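Local structure of BpsB (PgaB), Poly-beta-1,6-N-acetyl-D-glucosamine N-deacetylase (Bordetella bronchiseptica RB50, 5BU6) at residues F134-W137 with A138-R141; P7-G10 with L11-R14; S183-Y186 with E187-A190. The protein removes acetyl groups from the N-acetylglucosamine units of poly-beta-1,6-N-acetyl-D-glucosamine, a biofilm polysaccharide, as a metal-binding family 4 carbohydrate esterase. The protein carries 5 engineered substitutions. All blocks are in the same frame, centred on the assembly; numbering follows the deposited sequence.

Contact 1 of 3, residues F134-W137 with A138-R141; sequences FMTW and AQLR
Thr136 and Gln139 grip each other twice, each side chain serving the other's backbone N-H. This is a capping box at the first turn of helix 137-145. Thr136 holds the N-cap position. Thr136 OG1 sits between its own backbone N and carbonyl carbon (chi1 67°) and accepts from Gln139 N at 3.2 Å. In return, Gln139 OE1 takes the N-H of Thr136 at 2.9 Å. That bond is nearly straight at the hydrogen (163°), but the donor stands above the plane of the amide carbonyl, well off a lone pair. The Gln139 chain runs extended beyond CG and passes beside the threonine hydroxyl, with Gln139 CG 3.4 Å from Thr136 OG1. Helical bonds then take over: Leu140 N to Thr136 O, 3.0 Å, and Arg141 N to Trp137 O, 2.9 Å.

Leu140 splits its two methyls between apolar neighbours. Leu140 CD2 meets Met135 CE at 3.6 Å, the two side chains crossing at about a right angle. Leu140 CD1 lies obliquely against the indole, 3.8 Å from Trp137 CE3.

Met135 also touches Tyr90 of helix 88-100, and with Leu140 it packs on Val106 of strand 104-108. The Trp137 side chain touches Thr110 and Thr113 of helix 110-113, and Ile207 and Thr211 of helix 189-211. NE1 of Trp137 is hydrogen-bonded to Asp114, and its ring stacks on His210.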
ATOM      1  N   PHE A 134      -6.886  10.917  -9.551  1.00 30.71           N
ATOM      2  CA  PHE A 134      -6.109  10.764  -8.316  1.00 28.83           C
ATOM      3  C   PHE A 134      -6.167  11.996  -7.406  1.00 31.70           C
ATOM      4  O   PHE A 134      -6.271  13.120  -7.879  1.00 33.67           O
ATOM      5  CB  PHE A 134      -4.657  10.439  -8.680  1.00 33.97           C
ATOM      6  CG  PHE A 134      -4.520   9.155  -9.435  1.00 34.00           C
ATOM      7  CD1 PHE A 134      -4.516   7.949  -8.765  1.00 39.82           C
ATOM      8  CD2 PHE A 134      -4.466   9.147 -10.814  1.00 37.83           C
ATOM      9  CE1 PHE A 134      -4.427   6.755  -9.455  1.00 34.96           C
ATOM     10  CE2 PHE A 134      -4.366   7.959 -11.509  1.00 36.19           C
ATOM     11  CZ  PHE A 134      -4.356   6.762 -10.828  1.00 35.53           C
ATOM     12  N   MET A 135      -6.075  11.754  -6.099  1.00 30.17           N
ATOM     13  CA  MET A 135      -5.901  12.794  -5.098  1.00 37.30           C
ATOM     14  C   MET A 135      -4.747  13.714  -5.429  1.00 31.82           C
ATOM     15  O   MET A 135      -3.705  13.275  -5.938  1.00 33.99           O
ATOM     16  CB  MET A 135      -5.630  12.191  -3.720  1.00 34.10           C
ATOM     17  CG  MET A 135      -6.811  11.730  -2.974  1.00 35.62           C
ATOM     18  SD  MET A 135      -6.253  11.177  -1.336  1.00 44.60           S
ATOM     19  CE  MET A 135      -5.251   9.772  -1.779  1.00 55.41           C
ATOM     20  N   THR A 136      -4.914  14.990  -5.110  1.00 32.36           N
ATOM     21  CA  THR A 136      -3.815  15.927  -5.298  1.00 34.37           C
ATOM     22  C   THR A 136      -2.854  15.878  -4.123  1.00 29.82           C
ATOM     23  O   THR A 136      -3.157  15.312  -3.070  1.00 30.90           O
ATOM     24  CB  THR A 136      -4.326  17.350  -5.494  1.00 38.33           C
ATOM     25  OG1 THR A 136      -4.928  17.822  -4.286  1.00 32.90           O
ATOM     26  CG2 THR A 136      -5.346  17.385  -6.642  1.00 39.05           C
ATOM     27  N   TRP A 137      -1.671  16.442  -4.321  1.00 30.22           N
ATOM     28  CA  TRP A 137      -0.696  16.515  -3.247  1.00 32.20           C
ATOM     29  C   TRP A 137      -1.250  17.317  -2.082  1.00 32.58           C
ATOM     30  O   TRP A 137      -0.999  16.987  -0.924  1.00 33.74           O
ATOM     31  CB  TRP A 137       0.607  17.129  -3.733  1.00 32.98           C
ATOM     32  CG  TRP A 137       1.550  16.193  -4.467  1.00 33.48           C
ATOM     33  CD1 TRP A 137       2.029  16.353  -5.738  1.00 38.36           C
ATOM     34  CD2 TRP A 137       2.128  14.979  -3.972  1.00 31.25           C
ATOM     35  NE1 TRP A 137       2.874  15.315  -6.057  1.00 35.91           N
ATOM     36  CE2 TRP A 137       2.967  14.471  -4.986  1.00 29.65           C
ATOM     37  CE3 TRP A 137       2.042  14.287  -2.753  1.00 31.11           C
ATOM     38  CZ2 TRP A 137       3.705  13.294  -4.831  1.00 30.20           C
ATOM     39  CZ3 TRP A 137       2.771  13.115  -2.604  1.00 37.94           C
ATOM     40  CH2 TRP A 137       3.588  12.633  -3.635  1.00 34.09           C
ATOM     41  N   ALA A 138      -1.976  18.386  -2.392  1.00 35.18           N
ATOM     42  CA  ALA A 138      -2.564  19.242  -1.357  1.00 34.54           C
ATOM     43  C   ALA A 138      -3.543  18.452  -0.508  1.00 36.71           C
ATOM     44  O   ALA A 138      -3.570  18.578   0.727  1.00 33.17           O
ATOM     45  CB  ALA A 138      -3.256  20.423  -1.978  1.00 42.37           C
ATOM     46  N   GLN A 139      -4.346  17.626  -1.168  1.00 30.23           N
ATOM     47  CA  GLN A 139      -5.274  16.748  -0.459  1.00 32.22           C
ATOM     48  C   GLN A 139      -4.535  15.731   0.438  1.00 37.72           C
ATOM     49  O   GLN A 139      -4.915  15.523   1.590  1.00 34.53           O
ATOM     50  CB  GLN A 139      -6.193  16.023  -1.461  1.00 30.54           C
ATOM     51  CG  GLN A 139      -7.280  16.945  -2.027  1.00 34.99           C
ATOM     52  CD  GLN A 139      -7.946  16.391  -3.271  1.00 38.20           C
ATOM     53  OE1 GLN A 139      -7.526  15.382  -3.827  1.00 40.05           O
ATOM     54  NE2 GLN A 139      -8.982  17.073  -3.726  1.00 44.77           N
ATOM     55  N   LEU A 140      -3.479  15.114  -0.072  1.00 32.70           N
ATOM     56  CA  LEU A 140      -2.691  14.197   0.754  1.00 33.88           C
ATOM     57  C   LEU A 140      -2.066  14.876   1.962  1.00 35.07           C
ATOM     58  O   LEU A 140      -2.039  14.306   3.065  1.00 39.30           O
ATOM     59  CB  LEU A 140      -1.575  13.536  -0.066  1.00 32.30           C
ATOM     60  CG  LEU A 140      -2.063  12.434  -1.006  1.00 42.83           C
ATOM     61  CD1 LEU A 140      -1.020  12.184  -2.069  1.00 42.50           C
ATOM     62  CD2 LEU A 140      -2.344  11.144  -0.234  1.00 40.70           C
ATOM     63  N   ARG A 141      -1.545  16.083   1.759  1.00 30.62           N
ATOM     64  CA  ARG A 141      -0.935  16.821   2.847  1.00 34.06           C
ATOM     65  C   ARG A 141      -1.979  17.134   3.914  1.00 37.78           C
ATOM     66  O   ARG A 141      -1.691  17.069   5.108  1.00 38.84           O
ATOM     67  CB  ARG A 141      -0.288  18.108   2.332  1.00 29.88           C
ATOM     68  CG  ARG A 141       0.310  18.982   3.422  1.00 37.05           C
ATOM     69  CD  ARG A 141       1.162  20.077   2.797  1.00 38.73           C
ATOM     70  NE  ARG A 141       1.368  21.233   3.678  1.00 56.73           N
ATOM     71  CZ  ARG A 141       2.281  21.293   4.645  1.00 69.71           C
ATOM     72  NH1 ARG A 141       2.399  22.393   5.384  1.00 66.72           N
ATOM     73  NH2 ARG A 141       3.074  20.255   4.878  1.00 75.94           N
TER

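Contact 2 of 3, residues P7-G10 with L11-R14; sequences PDDG and LTFR
Asp9 reaches Thr12 through two first torsions. In Asp9, CG lies between the backbone N and the carbonyl carbon (chi1 49°). This folds the carboxylate over the chain that follows. In Thr12, OG1 lies opposite the carbonyl carbon, beside the backbone N (chi1 -64°), where hydroxyl and N-H can meet the same carboxylate. The two side chains cross at about a right angle.

Three bonds result. Asp9 OD1 accepts from Leu11 N at 2.9 Å and from Thr12 N at 2.8 Å. Both donors come to the same face of the carboxylate plane. Leu11 N stands well above it, while Thr12 N is on the syn side and nearer the plane. Asp9 OD2 accepts a hydrogen bond from Thr12 OG1 at 2.8 Å, through its syn lone pair. With both oxygens engaged, the rotation of the carboxylate is fixed. Three donors around it would probably stabilise its negative charge.

Pro7, which is less well ordered, adds a looser touch, with Pro7 CG 3.9 Å from Thr12 OG1. Two waters lie beside the turn. One is 2.7 Å from Thr12 O and 3.1 Å from Asp9 OD1, close enough to bridge them. The other is 3.0 Å from Pro7 O.

Gly10 lies at the bend with a positive phi of 68°. Its backbone is hydrogen-bonded to Leu73, and Phe13 is hydrogen-bonded to Asn249, which ties the loop to two other parts of the chain. The bond from Leu11 N to Asp9 OD1 closes an Asx turn. Here that turn leads the N-terminal loop into strand 14-20 of the parallel sheet.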
ATOM      1  N   PRO A   7      -4.527 -14.140  20.062  1.00 89.88           N
ATOM      2  CA  PRO A   7      -4.186 -13.887  21.469  1.00 92.07           C
ATOM      3  C   PRO A   7      -4.248 -12.397  21.800  1.00 90.19           C
ATOM      4  O   PRO A   7      -3.770 -11.586  21.006  1.00 82.72           O
ATOM      5  CB  PRO A   7      -2.753 -14.419  21.584  1.00 85.57           C
ATOM      6  CG  PRO A   7      -2.195 -14.271  20.203  1.00 84.77           C
ATOM      7  CD  PRO A   7      -3.350 -14.539  19.270  1.00 86.13           C
ATOM      8  N   ASP A   8      -4.831 -12.036  22.941  1.00 89.94           N
ATOM      9  CA  ASP A   8      -4.947 -10.622  23.297  1.00 85.96           C
ATOM     10  C   ASP A   8      -3.825 -10.213  24.239  1.00 72.09           C
ATOM     11  O   ASP A   8      -3.941 -10.313  25.456  1.00 72.45           O
ATOM     12  CB  ASP A   8      -6.305 -10.322  23.925  1.00 94.08           C
ATOM     13  CG  ASP A   8      -6.638  -8.846  23.885  1.00 97.35           C
ATOM     14  OD1 ASP A   8      -7.040  -8.360  22.800  1.00 94.58           O
ATOM     15  OD2 ASP A   8      -6.485  -8.175  24.930  1.00 99.17           O
ATOM     16  N   ASP A   9      -2.746  -9.723  23.646  1.00 65.36           N
ATOM     17  CA  ASP A   9      -1.460  -9.600  24.316  1.00 61.71           C
ATOM     18  C   ASP A   9      -0.879  -8.197  24.190  1.00 52.91           C
ATOM     19  O   ASP A   9       0.282  -7.971  24.510  1.00 51.63           O
ATOM     20  CB  ASP A   9      -0.480 -10.610  23.721  1.00 65.28           C
ATOM     21  CG  ASP A   9      -0.465 -10.566  22.189  1.00 64.08           C
ATOM     22  OD1 ASP A   9      -1.010  -9.588  21.614  1.00 45.80           O
ATOM     23  OD2 ASP A   9       0.081 -11.503  21.568  1.00 70.85           O
ATOM     24  N   GLY A  10      -1.685  -7.268  23.687  1.00 44.23           N
ATOM     25  CA  GLY A  10      -1.234  -5.903  23.452  1.00 41.84           C
ATOM     26  C   GLY A  10      -0.194  -5.761  22.349  1.00 44.13           C
ATOM     27  O   GLY A  10       0.381  -4.686  22.185  1.00 43.70           O
ATOM     28  N   LEU A  11       0.041  -6.836  21.598  1.00 45.65           N
ATOM     29  CA  LEU A  11       1.050  -6.853  20.528  1.00 41.75           C
ATOM     30  C   LEU A  11       0.557  -7.378  19.175  1.00 41.96           C
ATOM     31  O   LEU A  11       0.998  -6.908  18.131  1.00 40.68           O
ATOM     32  CB  LEU A  11       2.239  -7.708  20.939  1.00 39.99           C
ATOM     33  CG  LEU A  11       3.031  -7.194  22.141  1.00 50.84           C
ATOM     34  CD1 LEU A  11       3.949  -8.276  22.648  1.00 48.62           C
ATOM     35  CD2 LEU A  11       3.810  -5.950  21.753  1.00 52.02           C
ATOM     36  N   THR A  12      -0.312  -8.387  19.203  1.00 42.32           N
ATOM     37  CA  THR A  12      -0.746  -9.045  17.975  1.00 42.75           C
ATOM     38  C   THR A  12      -1.819  -8.203  17.312  1.00 39.53           C
ATOM     39  O   THR A  12      -2.757  -7.774  17.963  1.00 41.38           O
ATOM     40  CB  THR A  12      -1.251 -10.470  18.257  1.00 48.82           C
ATOM     41  OG1 THR A  12      -0.164 -11.258  18.749  1.00 54.11           O
ATOM     42  CG2 THR A  12      -1.787 -11.134  16.997  1.00 40.85           C
ATOM     43  N   PHE A  13      -1.664  -7.936  16.018  1.00 34.79           N
ATOM     44  CA  PHE A  13      -2.647  -7.110  15.319  1.00 33.36           C
ATOM     45  C   PHE A  13      -3.012  -7.651  13.931  1.00 36.42           C
ATOM     46  O   PHE A  13      -2.267  -8.450  13.336  1.00 35.61           O
ATOM     47  CB  PHE A  13      -2.145  -5.669  15.212  1.00 30.46           C
ATOM     48  CG  PHE A  13      -0.888  -5.518  14.402  1.00 35.39           C
ATOM     49  CD1 PHE A  13       0.363  -5.703  14.990  1.00 38.08           C
ATOM     50  CD2 PHE A  13      -0.949  -5.176  13.051  1.00 34.38           C
ATOM     51  CE1 PHE A  13       1.519  -5.562  14.251  1.00 42.38           C
ATOM     52  CE2 PHE A  13       0.218  -5.033  12.303  1.00 34.87           C
ATOM     53  CZ  PHE A  13       1.450  -5.212  12.904  1.00 37.33           C
ATOM     54  N   ARG A  14      -4.177  -7.243  13.444  1.00 35.18           N
ATOM     55  CA  ARG A  14      -4.584  -7.566  12.078  1.00 33.96           C
ATOM     56  C   ARG A  14      -4.462  -6.315  11.203  1.00 31.80           C
ATOM     57  O   ARG A  14      -4.446  -5.199  11.714  1.00 35.82           O
ATOM     58  CB  ARG A  14      -6.015  -8.124  12.067  1.00 33.48           C
ATOM     59  CG  ARG A  14      -6.141  -9.542  12.642  1.00 36.76           C
ATOM     60  CD  ARG A  14      -5.783 -10.596  11.610  1.00 43.89           C
ATOM     61  NE  ARG A  14      -5.889 -11.946  12.154  1.00 48.70           N
ATOM     62  CZ  ARG A  14      -5.866 -13.064  11.429  1.00 51.34           C
ATOM     63  NH1 ARG A  14      -5.963 -14.231  12.037  1.00 52.12           N
ATOM     64  NH2 ARG A  14      -5.746 -13.016  10.105  1.00 48.45           N
TER
HETATM   65  O   HOH W   1      -5.296  -9.836  19.168  1.00 56.68           O
HETATM   66  O   HOH W   2      -3.659  -8.462  20.392  1.00 57.79           O

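Contact 3 of 3, residues S183-Y186 with E187-A190; sequences SGRY and ENDA
The guanidinium of Arg185 and the amide of Asn188 meet with their planes 69° apart. Asn188 ND2 comes obliquely to the guanidinium and lies 3.3 Å from Arg185 NH1. Both nitrogens are donors, so this is a contact and not a bond. The Tyr186 ring leads away from residues 187-190 and meets Tyr179 edge-to-face.

Two torsions bring the polar ends together. Each CG lies between its backbone N and carbonyl carbon, with chi1 74° for Arg185 and 63° for Asn188. From CG to NE the arginine then runs extended. Gly184 and Arg185 both face Leu180 in a G1 beta bulge. It lies in the two-stranded antiparallel sheet of 179-180 and 185-186, just before helix 189-211.

Asn188 is the N-cap of that helix, its OD1 accepting from Glu191 N. The Glu187 carboxylate forms a salt bridge with Arg195.

Both side chains engage Glu191, which probably helps hold NH1 and ND2 close. Arg185 NH1 forms a salt bridge with Glu191 OE2, while Asn188 OD1 caps the backbone N of the same residue. The acidic side chain probably offsets the arginine charge beside the amide, so the close approach need not be costly.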
ATOM      1  N   SER A 183      18.693  -4.323 -24.833  1.00 98.68           N
ATOM      2  CA  SER A 183      19.958  -4.937 -24.461  1.00102.28           C
ATOM      3  C   SER A 183      20.061  -6.354 -25.030  1.00 99.19           C
ATOM      4  O   SER A 183      21.157  -6.856 -25.300  1.00 92.77           O
ATOM      5  CB  SER A 183      20.104  -4.966 -22.937  1.00102.40           C
ATOM      6  OG  SER A 183      19.524  -3.818 -22.340  1.00101.93           O
ATOM      7  N   GLY A 184      18.907  -6.989 -25.212  1.00 97.31           N
ATOM      8  CA  GLY A 184      18.852  -8.379 -25.624  1.00 94.68           C
ATOM      9  C   GLY A 184      19.171  -9.304 -24.463  1.00 89.82           C
ATOM     10  O   GLY A 184      19.692 -10.409 -24.652  1.00 81.58           O
ATOM     11  N   ARG A 185      18.852  -8.851 -23.253  1.00 88.96           N
ATOM     12  CA  ARG A 185      19.229  -9.581 -22.049  1.00 85.23           C
ATOM     13  C   ARG A 185      18.336  -9.243 -20.846  1.00 73.46           C
ATOM     14  O   ARG A 185      17.563  -8.289 -20.888  1.00 75.20           O
ATOM     15  CB  ARG A 185      20.700  -9.299 -21.721  1.00 90.40           C
ATOM     16  CG  ARG A 185      20.975  -7.921 -21.136  1.00 98.52           C
ATOM     17  CD  ARG A 185      22.476  -7.648 -21.059  1.00106.81           C
ATOM     18  NE  ARG A 185      22.800  -6.628 -20.064  1.00111.55           N
ATOM     19  CZ  ARG A 185      23.647  -6.809 -19.052  1.00111.67           C
ATOM     20  NH1 ARG A 185      23.877  -5.824 -18.194  1.00108.14           N
ATOM     21  NH2 ARG A 185      24.270  -7.971 -18.900  1.00112.19           N
ATOM     22  N   TYR A 186      18.426 -10.047 -19.788  1.00 69.55           N
ATOM     23  CA  TYR A 186      17.765  -9.728 -18.521  1.00 67.22           C
ATOM     24  C   TYR A 186      18.598  -8.699 -17.758  1.00 66.60           C
ATOM     25  O   TYR A 186      19.801  -8.585 -17.970  1.00 68.18           O
ATOM     26  CB  TYR A 186      17.566 -10.989 -17.656  1.00 67.22           C
ATOM     27  CG  TYR A 186      16.670 -12.053 -18.265  1.00 68.14           C
ATOM     28  CD1 TYR A 186      15.287 -11.985 -18.137  1.00 67.42           C
ATOM     29  CD2 TYR A 186      17.207 -13.122 -18.960  1.00 70.56           C
ATOM     30  CE1 TYR A 186      14.465 -12.954 -18.701  1.00 69.86           C
ATOM     31  CE2 TYR A 186      16.398 -14.092 -19.525  1.00 71.98           C
ATOM     32  CZ  TYR A 186      15.028 -14.005 -19.394  1.00 70.72           C
ATOM     33  OH  TYR A 186      14.226 -14.977 -19.961  1.00 72.44           O
ATOM     34  N   GLU A 187      17.947  -7.929 -16.891  1.00 64.66           N
ATOM     35  CA  GLU A 187      18.656  -7.141 -15.887  1.00 64.22           C
ATOM     36  C   GLU A 187      19.524  -8.039 -15.028  1.00 65.08           C
ATOM     37  O   GLU A 187      19.075  -9.099 -14.609  1.00 64.90           O
ATOM     38  CB  GLU A 187      17.672  -6.404 -14.971  1.00 62.17           C
ATOM     39  CG  GLU A 187      17.025  -5.196 -15.584  1.00 61.74           C
ATOM     40  CD  GLU A 187      16.150  -4.457 -14.590  1.00 66.62           C
ATOM     41  OE1 GLU A 187      15.491  -5.126 -13.765  1.00 63.12           O
ATOM     42  OE2 GLU A 187      16.134  -3.210 -14.634  1.00 66.30           O
ATOM     43  N   ASN A 188      20.747  -7.614 -14.738  1.00 66.38           N
ATOM     44  CA  ASN A 188      21.558  -8.326 -13.759  1.00 67.48           C
ATOM     45  C   ASN A 188      21.175  -7.875 -12.350  1.00 66.71           C
ATOM     46  O   ASN A 188      20.351  -6.971 -12.181  1.00 64.26           O
ATOM     47  CB  ASN A 188      23.057  -8.109 -14.012  1.00 71.85           C
ATOM     48  CG  ASN A 188      23.474  -6.649 -13.873  1.00 74.51           C
ATOM     49  OD1 ASN A 188      23.260  -6.027 -12.834  1.00 69.10           O
ATOM     50  ND2 ASN A 188      24.091  -6.108 -14.916  1.00 77.18           N
ATOM     51  N   ASP A 189      21.778  -8.497 -11.345  1.00 58.04           N
ATOM     52  CA  ASP A 189      21.426  -8.228  -9.955  1.00 59.00           C
ATOM     53  C   ASP A 189      21.695  -6.779  -9.557  1.00 50.90           C
ATOM     54  O   ASP A 189      20.866  -6.154  -8.908  1.00 48.48           O
ATOM     55  CB  ASP A 189      22.178  -9.185  -9.030  1.00 75.96           C
ATOM     56  CG  ASP A 189      21.636 -10.603  -9.102  1.00 88.40           C
ATOM     57  OD1 ASP A 189      20.409 -10.759  -9.305  1.00 89.55           O
ATOM     58  OD2 ASP A 189      22.432 -11.558  -8.957  1.00 97.23           O
ATOM     59  N   ALA A 190      22.838  -6.244  -9.970  1.00 54.98           N
ATOM     60  CA  ALA A 190      23.165  -4.850  -9.687  1.00 56.58           C
ATOM     61  C   ALA A 190      22.163  -3.892 -10.331  1.00 56.41           C
ATOM     62  O   ALA A 190      21.678  -2.980  -9.675  1.00 51.74           O
ATOM     63  CB  ALA A 190      24.567  -4.536 -10.154  1.00 57.44           C
TER

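The three contacts are separate and local, met along the chain in the order 2, 1, 3. Contact 1 lies beside bound metal, probably close to the active site: the side chain of Trp137 is about 5 Å from a bound nickel ion and about 4 Å from a thiocyanate ion, probably from the crystallisation liquor. A nickel site in this chain is formed by Asp84, His154 and His159. Contact 2 precedes the sheet strand 14-20, its centre 33 Å from that of contact 1. Contact 3 is 36 Å from contact 1 and 44 Å from contact 2, centre to centre. Contacts 1 and 3 both begin helices, and Trp137 packs on the helix that contact 3 starts.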